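Local atomic coordinates of pullulanase (Bacillus acidopullulyticus, PDB entry 2WAN), a protein that hydrolyses alpha-1,6-glucosidic linkages in pullulan and related branched starch polysaccharides, acting as a debranching glycoside hydrolase. Residues N495-D498 with D503-N506; W507-R512 with R620-A625; G547-V552 with V647-P652; F558-S563 with Y572-D577; D630-I635 with L674-F679. All blocks are in the same frame, centred on the assembly; numbering follows the deposited sequence.

Contact 1. Residues N495-D498 with D503-N506; sequences NSID and DTYN
I497 and T504 lie alongside each other, pointing opposite ways, and the isoleucine is the side chain to follow outward. Its CB comes up to the hydroxyl of T504, and both branches approach that oxygen from one side: I497 CG2 lies 3.7 Å from T504 OG1 and CG1 3.8 Å. With CG1 anti to the carbonyl carbon (chi1 -62°) and the chain then extended, the CD1 methyl is carried beyond the hydroxyl to the backbone, where I497 CD1 stops 3.5 Å from T504 O and near the N of N506. One residue earlier, S496 OG sits over the face of the N506 amide, 3.0 Å from N506 CG and almost equally far from OD1 and ND2. That position suits no N-H or lone pair of the amide; the hydroxyl bonds instead to D510, while N506 OD1 takes the backbone N of G508. Water W1 spans the two segments, donating to S496 O at 2.8 Å and meeting T504 OG1 at 2.7 Å. A second, W2, accepts from D498 N, but its approach to T504 is so short that the link is doubtful. The two limbs of the loop between strands 492-494 and 511-513 thus join through isoleucine carbons resting against T504 oxygens, plus water; the partners of S496 and N506 lie in the YNWGYDP motif of type I pullulanases, to which N506 itself belongs.

Contact 2. Residues W507-R512 with R620-A625; sequences WGYDPR and RFDLMA
Y509 lays one side of its ring along the D622 carboxylate, with Y509 CE1 and CD1 each 3.7 Å from D622 OD1. The two planes are only 30° apart, yet the oxygen approaches the ring obliquely. R620 joins from the same segment as D622: its NH1 reaches within 3.9 Å of Y509 CE1, and the tyrosine hydroxyl rides over one face of the guanidinium. Within that segment, R620 NH1 and D622 OD1 form a salt bridge of 3.0 Å, fairly straight at 157°. It lies close to the guanidinium plane and uses the anti lone pair of OD1. Much of the positioning comes from further out: OD2 of D622 is held by N555, NH1 of R620 also bridges to D551, and NH2 bridges to E651. The phenol is pinned too, since Y509 OH bonds to D551 and Q489. R620 is the last residue but one of barrel strand 618-621, and D622 follows just past its C-terminal end, where alpha-amylase-type barrels keep their active sites. Ring and acid meet by packing alone; one arginine salt-bridged to three carboxylates, and a tyrosine hydroxyl bonded to one of them, are consistent with a tightly ordered barrel mouth.

Contact 3. Residues G547-V552 with V647-P652; sequences GVNMDV and VLYGEP
The close part of this contact is one hydrogen bond: N549 ND2 donates to Y649 OH at 3.0 Å, with an N-H...O angle of 153°. The amide nitrogen comes in at the edge of the tyrosine ring, near its plane, and also lies 3.4 Å from Y649 CE1, while N549 CB packs 3.6 Å from Y649 OH. Amide and ring are turned 61° against each other, the oxygen being somewhat tilted from the amide plane. Y649 gets there because its CG is lodged between the backbone N and the carbonyl carbon (chi1 54°), which swings the ring toward strand 547-552. The buried phenol oxygen is gripped again by Q487, and N549 ND2 has a further, weak bond to E433. Away from this pair the two segments draw apart. V647 only borders the asparagine, and toward the C-terminal ends D551 OD1 and E651 OE1 stand 6.7 Å from each other, with R620 between them as a common salt-bridge partner. Strand 618-621 runs between the two segments and holds them apart; the looser side is still buried, not a solvent face. N549 and Y649, on strands two apart, meet inside the parallel (beta/alpha)8 TIM barrel of the alpha-amylase family.

Contact 4. Residues F558-S563 with Y572-D577; sequences FDVMVS and YYYRTD
V560 and Y574 mark the nearest approach of two irregular segments, their CA atoms 8.4 Å apart. The first segment folds tightly on itself: V562 N bonds to V560 O at 2.7 Å round M561, whose positive phi (70°) makes this a classic gamma turn, and S563 then takes the N-cap position of the short helix that follows. V560 N also makes a weak bond to D559 OD1. The second segment runs extended from Y574 onward and sends that tyrosine across to the turn. V560 CG1 rests squarely on the ring, 3.6 Å from the centroid of Y574 and 10° off its normal, a CH-pi contact almost over the centre. This methyl sits beside the backbone N of its own residue (chi1 -70°), which turns it over the ring. At the far end of the same ring, S563 OG lies at the edge, near the plane, and shares a hydrogen bond of 2.7 Å with Y574 OH. Either hydroxyl could be the donor. The phenol oxygen is also bonded to T557, which in turn holds D559 O, while S563 OG caps a backbone N of the helix. The ring is therefore clamped over a face by an aliphatic group and at its tip by two hydroxyls. Helix 564-568 connects the two segments, and its F565 and D566 pack on Y574 too. Beyond, Y572 stacks on H596 just ahead of helix 597-614, and R575 bridges to E591 and E595, so the contact sits in the long excursion between barrel strand 547-552 and that helix.

Contact 5. Residues D630-I635 with L674-F679; sequences DTMAKI and LGIGVF. With ACT (acetate ion), chain O.
A633 on the helix and L674 in the loop ahead of strand 677-679 bring the two backbones to 5.5 Å between their CA atoms. Contact is wholly apolar, methyl ends of L674 and I676 meeting the CB atoms of A633 and M632: A633 CB lies 4.1 Å from L674 CD2, and M632 CB packs 3.8 Å from I676 CD1. The extended isoleucine runs nearly perpendicular to the methionine and touches it near its root. Because M632 bends at both chi2 (-46°) and chi3, its sulfur end turns aside and packs against F621 and M624 instead. Helix 629-642 is the connection of a beta-alpha-beta crossover in the TIM barrel, linking the parallel neighbours 618-621 and 647-650, and here it meets the chain entering the next strand, 677-679. The loop is tied to the helix again by L674 O accepting from S636 OG. Near the N-terminal end of the helix an acetate, probably from the crystallisation liquor, is held through one oxygen: T631 N donates to ACT O at 2.9 Å with an angle of 150°, and T631 OG1 donates to the same atom at 2.9 Å. The partial positive charge of the helix start probably favours an anion there. Q600, from helix 597-614, bonds both to the T631 hydroxyl and to K634 NZ.

From the N terminus, contact 1 closes first, a short loop between strands 492-494 and 511-513. Contact 2 begins at the next residue, and the two are joined by S496 to D510 and N495 to R512. The chain then closes about a hundred residues at 620-625. Contact 4 is nested inside that loop, and F558 links it to P511 of contact 2 and packs on N495 of contact 1. Contact 3 opens within the same loop but closes later, so it crosses contact 2 and also encloses contact 4. Contact 5 follows contact 2 in series and crosses contact 3. Contacts 2, 3 and 5 share the barrel sheet, whereas 1 and 4 lie in its loops.

Contact 1. Residues N495-D498 with D503-N506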
# COMPACT_ATOMS: atom_id res chain seq x y z
N ASN A 495 16.49 -1.96 -8.58
CA ASN A 495 17.69 -1.30 -9.11
C ASN A 495 18.97 -1.46 -8.28
O ASN A 495 20.09 -1.34 -8.81
CB ASN A 495 17.38 0.19 -9.32
CG ASN A 495 18.48 0.92 -10.07
OD1 ASN A 495 18.70 0.68 -11.27
ND2 ASN A 495 19.20 1.78 -9.36
N SER A 496 18.82 -1.76 -6.98
CA SER A 496 19.93 -1.61 -6.01
C SER A 496 21.02 -2.67 -6.11
O SER A 496 22.14 -2.48 -5.59
CB SER A 496 19.38 -1.52 -4.58
OG SER A 496 18.40 -2.53 -4.35
N ILE A 497 20.73 -3.77 -6.79
CA ILE A 497 21.72 -4.81 -7.00
C ILE A 497 22.16 -4.82 -8.46
O ILE A 497 21.33 -4.92 -9.37
CB ILE A 497 21.19 -6.22 -6.57
CG1 ILE A 497 20.84 -6.23 -5.07
CG2 ILE A 497 22.21 -7.34 -6.98
CD1 ILE A 497 20.32 -7.58 -4.54
N ASP A 498 23.46 -4.66 -8.67
CA ASP A 498 24.07 -4.83 -9.98
C ASP A 498 24.10 -6.33 -10.25
O ASP A 498 24.71 -7.07 -9.50
CB ASP A 498 25.49 -4.22 -9.94
CG ASP A 498 26.30 -4.46 -11.22
OD1 ASP A 498 25.94 -5.26 -12.12
OD2 ASP A 498 27.36 -3.81 -11.32
N ASP A 503 25.73 -10.86 -5.36
CA ASP A 503 25.77 -11.17 -3.93
C ASP A 503 25.79 -9.94 -3.02
O ASP A 503 25.99 -10.07 -1.81
CB ASP A 503 26.91 -12.15 -3.61
CG ASP A 503 26.75 -13.47 -4.34
OD1 ASP A 503 25.68 -14.12 -4.19
OD2 ASP A 503 27.68 -13.86 -5.07
N THR A 504 25.59 -8.75 -3.58
CA THR A 504 25.34 -7.61 -2.71
C THR A 504 23.96 -7.81 -2.10
O THR A 504 23.14 -8.57 -2.64
CB THR A 504 25.51 -6.24 -3.40
OG1 THR A 504 24.63 -6.14 -4.52
CG2 THR A 504 26.96 -6.03 -3.87
N TYR A 505 23.71 -7.16 -0.97
CA TYR A 505 22.48 -7.38 -0.22
C TYR A 505 21.48 -6.23 -0.35
O TYR A 505 21.82 -5.10 -0.07
CB TYR A 505 22.80 -7.58 1.28
CG TYR A 505 21.55 -8.03 1.99
CD1 TYR A 505 20.63 -7.11 2.51
CD2 TYR A 505 21.24 -9.39 2.06
CE1 TYR A 505 19.44 -7.53 3.11
CE2 TYR A 505 20.06 -9.83 2.65
CZ TYR A 505 19.17 -8.91 3.17
OH TYR A 505 18.01 -9.36 3.76
N ASN A 506 20.23 -6.52 -0.71
CA ASN A 506 19.18 -5.52 -0.55
C ASN A 506 17.80 -6.16 -0.36
O ASN A 506 17.50 -7.20 -0.96
CB ASN A 506 19.14 -4.55 -1.74
CG ASN A 506 18.49 -3.21 -1.40
OD1 ASN A 506 17.26 -3.08 -1.34
ND2 ASN A 506 19.33 -2.18 -1.20
O HOH W 1 23.67 -3.80 -3.66
O HOH W 2 25.46 -5.18 -6.71

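Contact 2. Residues W507-R512 with R620-A625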
# COMPACT_ATOMS: atom_id res chain seq x y z
N TRP A 507 16.95 -5.52 0.44
CA TRP A 507 15.55 -5.96 0.55
C TRP A 507 14.77 -5.88 -0.77
O TRP A 507 13.89 -6.70 -1.00
CB TRP A 507 14.76 -5.16 1.58
CG TRP A 507 15.03 -5.50 3.01
CD1 TRP A 507 15.66 -6.61 3.50
CD2 TRP A 507 14.64 -4.72 4.14
NE1 TRP A 507 15.71 -6.56 4.87
CE2 TRP A 507 15.07 -5.42 5.29
CE3 TRP A 507 13.97 -3.49 4.30
CZ2 TRP A 507 14.88 -4.92 6.59
CZ3 TRP A 507 13.77 -3.00 5.60
CH2 TRP A 507 14.23 -3.72 6.72
N GLY A 508 15.07 -4.86 -1.58
CA GLY A 508 14.42 -4.71 -2.88
C GLY A 508 13.26 -3.74 -2.98
O GLY A 508 12.40 -3.89 -3.87
N TYR A 509 13.21 -2.74 -2.10
CA TYR A 509 12.09 -1.77 -2.14
C TYR A 509 12.33 -0.61 -3.12
O TYR A 509 11.71 0.44 -2.99
CB TYR A 509 11.69 -1.27 -0.72
CG TYR A 509 11.15 -2.43 0.08
CD1 TYR A 509 9.85 -2.89 -0.13
CD2 TYR A 509 11.96 -3.10 1.00
CE1 TYR A 509 9.36 -3.99 0.55
CE2 TYR A 509 11.49 -4.19 1.69
CZ TYR A 509 10.18 -4.62 1.46
OH TYR A 509 9.72 -5.75 2.13
N ASP A 510 13.21 -0.83 -4.10
CA ASP A 510 13.49 0.16 -5.17
C ASP A 510 13.19 -0.42 -6.57
O ASP A 510 14.11 -0.63 -7.38
CB ASP A 510 14.92 0.71 -5.04
CG ASP A 510 16.00 -0.35 -5.18
OD1 ASP A 510 15.85 -1.47 -4.67
OD2 ASP A 510 17.04 -0.03 -5.80
N PRO A 511 11.90 -0.69 -6.86
CA PRO A 511 11.57 -1.40 -8.11
C PRO A 511 11.94 -0.62 -9.39
O PRO A 511 11.89 0.62 -9.42
CB PRO A 511 10.06 -1.58 -8.02
CG PRO A 511 9.61 -0.48 -7.11
CD PRO A 511 10.69 -0.32 -6.11
N ARG A 512 12.30 -1.37 -10.41
CA ARG A 512 12.65 -0.79 -11.71
C ARG A 512 11.87 -1.45 -12.85
O ARG A 512 11.36 -0.75 -13.74
CB ARG A 512 14.15 -0.94 -11.98
CG ARG A 512 14.66 -0.28 -13.31
CD ARG A 512 16.17 -0.47 -13.44
NE ARG A 512 16.48 -1.89 -13.65
CZ ARG A 512 17.57 -2.51 -13.25
NH1 ARG A 512 18.53 -1.86 -12.61
NH2 ARG A 512 17.70 -3.81 -13.49
N ARG A 620 1.09 -8.70 -0.94
CA ARG A 620 1.31 -7.77 0.17
C ARG A 620 1.75 -6.44 -0.44
O ARG A 620 2.84 -6.33 -0.99
CB ARG A 620 2.40 -8.32 1.11
CG ARG A 620 2.86 -7.36 2.26
CD ARG A 620 4.21 -6.73 1.98
NE ARG A 620 4.67 -5.97 3.16
CZ ARG A 620 5.40 -4.85 3.13
NH1 ARG A 620 5.79 -4.33 1.98
NH2 ARG A 620 5.73 -4.26 4.28
N PHE A 621 0.89 -5.43 -0.35
CA PHE A 621 1.14 -4.11 -0.94
C PHE A 621 1.90 -3.18 0.01
O PHE A 621 1.37 -2.72 1.03
CB PHE A 621 -0.17 -3.49 -1.42
CG PHE A 621 -0.82 -4.24 -2.55
CD1 PHE A 621 -0.46 -3.99 -3.88
CD2 PHE A 621 -1.79 -5.21 -2.30
CE1 PHE A 621 -1.05 -4.70 -4.94
CE2 PHE A 621 -2.40 -5.94 -3.36
CZ PHE A 621 -2.04 -5.67 -4.68
N ASP A 622 3.18 -2.98 -0.30
CA ASP A 622 4.03 -2.01 0.41
C ASP A 622 3.34 -0.64 0.40
O ASP A 622 2.80 -0.23 -0.62
CB ASP A 622 5.39 -1.93 -0.29
CG ASP A 622 6.37 -1.08 0.46
OD1 ASP A 622 6.82 -1.51 1.54
OD2 ASP A 622 6.70 0.02 -0.04
N LEU A 623 3.32 0.03 1.56
CA LEU A 623 2.66 1.35 1.69
C LEU A 623 1.35 1.44 0.90
O LEU A 623 1.12 2.38 0.13
CB LEU A 623 3.63 2.49 1.32
CG LEU A 623 4.96 2.51 2.09
CD1 LEU A 623 5.86 3.64 1.61
CD2 LEU A 623 4.74 2.62 3.61
N MET A 624 0.48 0.45 1.12
CA MET A 624 -0.79 0.32 0.41
C MET A 624 -1.69 1.57 0.49
O MET A 624 -2.43 1.88 -0.46
CB MET A 624 -1.53 -0.90 0.93
CG MET A 624 -2.80 -1.21 0.12
SD MET A 624 -3.56 -2.75 0.64
CE MET A 624 -4.15 -2.31 2.28
N ALA A 625 -1.61 2.29 1.61
CA ALA A 625 -2.39 3.53 1.76
C ALA A 625 -2.22 4.44 0.54
O ALA A 625 -3.19 5.01 0.05
CB ALA A 625 -1.98 4.28 3.03

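Contact 3. Residues G547-V552 with V647-P652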
# COMPACT_ATOMS: atom_id res chain seq x y z
N GLY A 547 1.14 -21.70 -0.23
CA GLY A 547 0.90 -20.62 -1.18
C GLY A 547 2.03 -19.61 -1.21
O GLY A 547 2.89 -19.60 -0.33
N VAL A 548 1.99 -18.74 -2.22
CA VAL A 548 3.00 -17.67 -2.34
C VAL A 548 2.31 -16.31 -2.52
O VAL A 548 1.58 -16.09 -3.49
CB VAL A 548 3.92 -17.89 -3.56
CG1 VAL A 548 4.90 -16.70 -3.73
CG2 VAL A 548 4.68 -19.20 -3.41
N ASN A 549 2.58 -15.41 -1.58
CA ASN A 549 2.14 -14.02 -1.67
C ASN A 549 3.34 -13.14 -2.00
O ASN A 549 4.36 -13.21 -1.31
CB ASN A 549 1.52 -13.54 -0.34
CG ASN A 549 0.21 -14.25 0.01
OD1 ASN A 549 -0.37 -14.95 -0.81
ND2 ASN A 549 -0.25 -14.06 1.25
N MET A 550 3.24 -12.31 -3.03
CA MET A 550 4.36 -11.41 -3.35
C MET A 550 4.25 -10.07 -2.65
O MET A 550 3.24 -9.39 -2.79
CB MET A 550 4.44 -11.20 -4.87
CG MET A 550 5.09 -12.37 -5.61
SD MET A 550 5.00 -12.16 -7.43
CE MET A 550 5.94 -10.64 -7.67
N ASP A 551 5.31 -9.69 -1.93
CA ASP A 551 5.49 -8.27 -1.52
C ASP A 551 5.74 -7.46 -2.80
O ASP A 551 6.65 -7.78 -3.57
CB ASP A 551 6.71 -8.20 -0.59
CG ASP A 551 6.87 -6.86 0.10
OD1 ASP A 551 6.33 -5.84 -0.36
OD2 ASP A 551 7.54 -6.85 1.16
N VAL A 552 4.90 -6.46 -3.06
CA VAL A 552 5.01 -5.64 -4.29
C VAL A 552 5.02 -4.15 -3.95
O VAL A 552 4.35 -3.71 -3.01
CB VAL A 552 3.88 -5.97 -5.32
CG1 VAL A 552 4.09 -7.39 -5.91
CG2 VAL A 552 2.50 -5.88 -4.65
N VAL A 647 -5.64 -13.65 -1.84
CA VAL A 647 -5.56 -12.87 -0.59
C VAL A 647 -4.73 -11.62 -0.83
O VAL A 647 -3.62 -11.70 -1.37
CB VAL A 647 -4.94 -13.70 0.55
CG1 VAL A 647 -4.84 -12.86 1.85
CG2 VAL A 647 -5.77 -14.96 0.79
N LEU A 648 -5.29 -10.47 -0.45
CA LEU A 648 -4.72 -9.17 -0.74
C LEU A 648 -4.68 -8.33 0.53
O LEU A 648 -5.69 -8.23 1.22
CB LEU A 648 -5.56 -8.44 -1.79
CG LEU A 648 -5.83 -9.24 -3.06
CD1 LEU A 648 -6.99 -8.61 -3.85
CD2 LEU A 648 -4.56 -9.38 -3.90
N TYR A 649 -3.53 -7.73 0.82
CA TYR A 649 -3.40 -6.93 2.06
C TYR A 649 -2.18 -6.02 1.95
O TYR A 649 -1.39 -6.14 1.01
CB TYR A 649 -3.32 -7.84 3.31
CG TYR A 649 -2.22 -8.86 3.17
CD1 TYR A 649 -2.44 -10.06 2.46
CD2 TYR A 649 -0.95 -8.61 3.69
CE1 TYR A 649 -1.42 -11.00 2.28
CE2 TYR A 649 0.08 -9.54 3.52
CZ TYR A 649 -0.15 -10.72 2.82
OH TYR A 649 0.88 -11.63 2.64
N GLY A 650 -2.04 -5.10 2.90
CA GLY A 650 -0.87 -4.23 2.88
C GLY A 650 -0.80 -3.25 4.03
O GLY A 650 -1.64 -3.29 4.93
N GLU A 651 0.20 -2.38 4.00
CA GLU A 651 0.44 -1.43 5.10
C GLU A 651 -0.50 -0.22 5.01
O GLU A 651 -0.51 0.49 3.99
CB GLU A 651 1.87 -0.93 5.08
CG GLU A 651 2.92 -2.02 5.23
CD GLU A 651 4.32 -1.47 5.01
OE1 GLU A 651 4.61 -0.93 3.90
OE2 GLU A 651 5.14 -1.60 5.94
N PRO A 652 -1.29 0.02 6.07
CA PRO A 652 -2.25 1.14 6.04
C PRO A 652 -1.60 2.46 6.47
O PRO A 652 -2.15 3.21 7.29
CB PRO A 652 -3.32 0.69 7.04
CG PRO A 652 -2.49 -0.01 8.11
CD PRO A 652 -1.54 -0.86 7.24

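Contact 4. Residues F558-S563 with Y572-D577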
# COMPACT_ATOMS: atom_id res chain seq x y z
N PHE A 558 12.38 3.31 -8.20
CA PHE A 558 13.73 3.52 -7.66
C PHE A 558 14.19 4.98 -7.73
O PHE A 558 14.89 5.48 -6.84
CB PHE A 558 14.73 2.59 -8.37
CG PHE A 558 15.14 3.06 -9.74
CD1 PHE A 558 14.31 2.87 -10.83
CD2 PHE A 558 16.36 3.72 -9.91
CE1 PHE A 558 14.68 3.33 -12.10
CE2 PHE A 558 16.74 4.17 -11.17
CZ PHE A 558 15.89 3.97 -12.26
N ASP A 559 13.79 5.67 -8.80
CA ASP A 559 14.08 7.09 -8.98
C ASP A 559 13.11 7.63 -10.01
O ASP A 559 12.30 6.88 -10.61
CB ASP A 559 15.53 7.27 -9.48
CG ASP A 559 16.13 8.64 -9.11
OD1 ASP A 559 15.40 9.55 -8.63
OD2 ASP A 559 17.35 8.78 -9.30
N VAL A 560 13.19 8.94 -10.22
CA VAL A 560 12.45 9.62 -11.28
C VAL A 560 13.43 10.20 -12.28
O VAL A 560 14.65 10.14 -12.06
CB VAL A 560 11.55 10.74 -10.72
CG1 VAL A 560 10.41 10.12 -9.94
CG2 VAL A 560 12.37 11.70 -9.86
N MET A 561 12.88 10.76 -13.36
CA MET A 561 13.65 11.39 -14.44
C MET A 561 14.45 10.40 -15.31
O MET A 561 14.40 10.47 -16.55
CB MET A 561 14.55 12.53 -13.92
CG MET A 561 13.77 13.79 -13.55
SD MET A 561 14.72 14.91 -12.50
CE MET A 561 16.27 15.07 -13.41
N VAL A 562 15.17 9.48 -14.66
CA VAL A 562 15.93 8.42 -15.34
C VAL A 562 15.11 7.12 -15.45
O VAL A 562 15.57 6.13 -16.05
CB VAL A 562 17.28 8.12 -14.64
CG1 VAL A 562 18.26 9.31 -14.81
CG2 VAL A 562 17.07 7.75 -13.16
N SER A 563 13.91 7.13 -14.88
CA SER A 563 13.02 5.97 -14.92
C SER A 563 12.40 5.85 -16.30
O SER A 563 12.19 6.84 -16.99
CB SER A 563 11.93 6.10 -13.85
OG SER A 563 11.01 7.16 -14.10
N TYR A 572 4.04 12.03 -15.64
CA TYR A 572 2.65 11.63 -15.52
C TYR A 572 2.41 10.40 -14.65
O TYR A 572 1.33 10.25 -14.08
CB TYR A 572 2.02 11.43 -16.90
CG TYR A 572 0.53 11.16 -16.84
CD1 TYR A 572 -0.38 12.20 -16.65
CD2 TYR A 572 0.02 9.86 -16.98
CE1 TYR A 572 -1.73 11.97 -16.59
CE2 TYR A 572 -1.33 9.62 -16.92
CZ TYR A 572 -2.21 10.68 -16.72
OH TYR A 572 -3.53 10.45 -16.66
N TYR A 573 3.40 9.50 -14.57
CA TYR A 573 3.22 8.30 -13.73
C TYR A 573 3.41 8.58 -12.24
O TYR A 573 3.18 7.68 -11.41
CB TYR A 573 4.15 7.15 -14.18
CG TYR A 573 3.72 6.47 -15.48
CD1 TYR A 573 2.78 5.43 -15.46
CD2 TYR A 573 4.26 6.87 -16.71
CE1 TYR A 573 2.38 4.79 -16.65
CE2 TYR A 573 3.86 6.25 -17.90
CZ TYR A 573 2.92 5.21 -17.86
OH TYR A 573 2.55 4.58 -19.04
N TYR A 574 3.77 9.82 -11.89
CA TYR A 574 4.11 10.20 -10.51
C TYR A 574 3.21 11.34 -10.02
O TYR A 574 2.65 12.07 -10.84
CB TYR A 574 5.55 10.69 -10.44
CG TYR A 574 6.54 9.64 -10.88
CD1 TYR A 574 6.92 8.62 -10.02
CD2 TYR A 574 7.05 9.63 -12.18
CE1 TYR A 574 7.81 7.62 -10.42
CE2 TYR A 574 7.94 8.64 -12.60
CZ TYR A 574 8.32 7.64 -11.72
OH TYR A 574 9.20 6.64 -12.10
N ARG A 575 3.10 11.51 -8.70
CA ARG A 575 2.36 12.64 -8.14
C ARG A 575 3.24 13.88 -8.04
O ARG A 575 4.38 13.82 -7.59
CB ARG A 575 1.70 12.28 -6.79
CG ARG A 575 0.69 11.12 -6.90
CD ARG A 575 -0.03 10.80 -5.58
NE ARG A 575 -1.00 9.74 -5.82
CZ ARG A 575 -1.05 8.56 -5.20
NH1 ARG A 575 -0.20 8.28 -4.22
NH2 ARG A 575 -1.98 7.68 -5.55
N THR A 576 2.70 15.01 -8.50
CA THR A 576 3.42 16.28 -8.39
C THR A 576 2.48 17.30 -7.75
O THR A 576 1.26 17.15 -7.82
CB THR A 576 3.90 16.80 -9.76
OG1 THR A 576 2.78 16.97 -10.63
CG2 THR A 576 4.91 15.83 -10.39
N ASP A 577 3.06 18.33 -7.13
CA ASP A 577 2.27 19.40 -6.52
C ASP A 577 2.10 20.57 -7.49
O ASP A 577 2.50 20.49 -8.65
CB ASP A 577 2.86 19.85 -5.17
CG ASP A 577 4.29 20.36 -5.28
OD1 ASP A 577 4.70 20.88 -6.35
OD2 ASP A 577 5.03 20.26 -4.28

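Contact 5. Residues D630-I635 with L674-F679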
# COMPACT_ATOMS: atom_id res chain seq x y z
N ASP A 630 -9.99 3.57 -4.36
CA ASP A 630 -10.57 3.24 -5.64
C ASP A 630 -9.73 2.21 -6.38
O ASP A 630 -10.26 1.24 -6.93
CB ASP A 630 -10.76 4.50 -6.49
CG ASP A 630 -11.90 5.39 -5.97
OD1 ASP A 630 -12.61 4.98 -5.03
OD2 ASP A 630 -12.08 6.50 -6.51
N THR A 631 -8.42 2.41 -6.35
CA THR A 631 -7.48 1.48 -6.96
C THR A 631 -7.49 0.10 -6.30
O THR A 631 -7.54 -0.92 -6.99
CB THR A 631 -6.07 2.08 -6.99
OG1 THR A 631 -6.08 3.25 -7.83
CG2 THR A 631 -5.02 1.09 -7.54
N MET A 632 -7.47 0.06 -4.96
CA MET A 632 -7.49 -1.23 -4.26
C MET A 632 -8.79 -2.01 -4.47
O MET A 632 -8.80 -3.23 -4.55
CB MET A 632 -7.23 -1.05 -2.76
CG MET A 632 -5.82 -0.57 -2.38
SD MET A 632 -4.48 -1.43 -3.24
CE MET A 632 -4.87 -3.14 -2.97
N ALA A 633 -9.90 -1.28 -4.54
CA ALA A 633 -11.17 -1.90 -4.86
C ALA A 633 -11.10 -2.57 -6.23
O ALA A 633 -11.59 -3.67 -6.42
CB ALA A 633 -12.30 -0.85 -4.80
N LYS A 634 -10.48 -1.89 -7.20
CA LYS A 634 -10.39 -2.45 -8.56
C LYS A 634 -9.45 -3.65 -8.62
O LYS A 634 -9.74 -4.64 -9.31
CB LYS A 634 -9.96 -1.40 -9.58
CG LYS A 634 -11.03 -0.39 -9.91
CD LYS A 634 -10.51 0.57 -10.97
CE LYS A 634 -11.61 1.47 -11.50
NZ LYS A 634 -11.03 2.40 -12.51
N ILE A 635 -8.31 -3.55 -7.93
CA ILE A 635 -7.39 -4.69 -7.83
C ILE A 635 -8.13 -5.89 -7.24
O ILE A 635 -8.09 -7.00 -7.82
CB ILE A 635 -6.15 -4.34 -6.98
CG1 ILE A 635 -5.24 -3.37 -7.75
CG2 ILE A 635 -5.38 -5.63 -6.54
CD1 ILE A 635 -4.11 -2.77 -6.93
N LEU A 674 -13.83 -4.07 1.15
CA LEU A 674 -13.13 -4.06 -0.15
C LEU A 674 -12.54 -5.41 -0.55
O LEU A 674 -12.10 -5.58 -1.71
CB LEU A 674 -12.03 -3.00 -0.18
CG LEU A 674 -12.49 -1.55 -0.04
CD1 LEU A 674 -11.31 -0.61 -0.32
CD2 LEU A 674 -13.70 -1.24 -0.93
N GLY A 675 -12.48 -6.35 0.38
CA GLY A 675 -11.88 -7.68 0.10
C GLY A 675 -10.37 -7.66 0.24
O GLY A 675 -9.66 -8.46 -0.38
N ILE A 676 -9.88 -6.75 1.08
CA ILE A 676 -8.45 -6.60 1.36
C ILE A 676 -8.22 -6.39 2.86
O ILE A 676 -9.11 -5.96 3.58
CB ILE A 676 -7.82 -5.39 0.59
CG1 ILE A 676 -8.23 -4.05 1.23
CG2 ILE A 676 -8.12 -5.47 -0.95
CD1 ILE A 676 -7.66 -2.78 0.54
N GLY A 677 -7.01 -6.71 3.31
CA GLY A 677 -6.63 -6.57 4.72
C GLY A 677 -5.54 -5.55 4.98
O GLY A 677 -4.82 -5.13 4.06
N VAL A 678 -5.43 -5.11 6.24
CA VAL A 678 -4.38 -4.16 6.61
C VAL A 678 -3.57 -4.68 7.80
O VAL A 678 -4.13 -5.29 8.70
CB VAL A 678 -4.94 -2.73 6.93
CG1 VAL A 678 -5.54 -2.13 5.68
CG2 VAL A 678 -5.99 -2.78 8.08
N PHE A 679 -2.27 -4.44 7.78
CA PHE A 679 -1.42 -4.78 8.91
C PHE A 679 -1.91 -4.02 10.13
O PHE A 679 -2.15 -2.81 10.08
CB PHE A 679 0.03 -4.42 8.62
CG PHE A 679 0.73 -5.44 7.80
CD1 PHE A 679 1.16 -6.65 8.38
CD2 PHE A 679 0.94 -5.23 6.44
CE1 PHE A 679 1.80 -7.65 7.61
CE2 PHE A 679 1.59 -6.22 5.67
CZ PHE A 679 2.03 -7.40 6.26
C ACT O . -7.09 6.31 -5.94
O ACT O . -7.35 5.08 -5.99
OXT ACT O . -7.82 7.04 -5.23
CH3 ACT O . -5.95 6.91 -6.68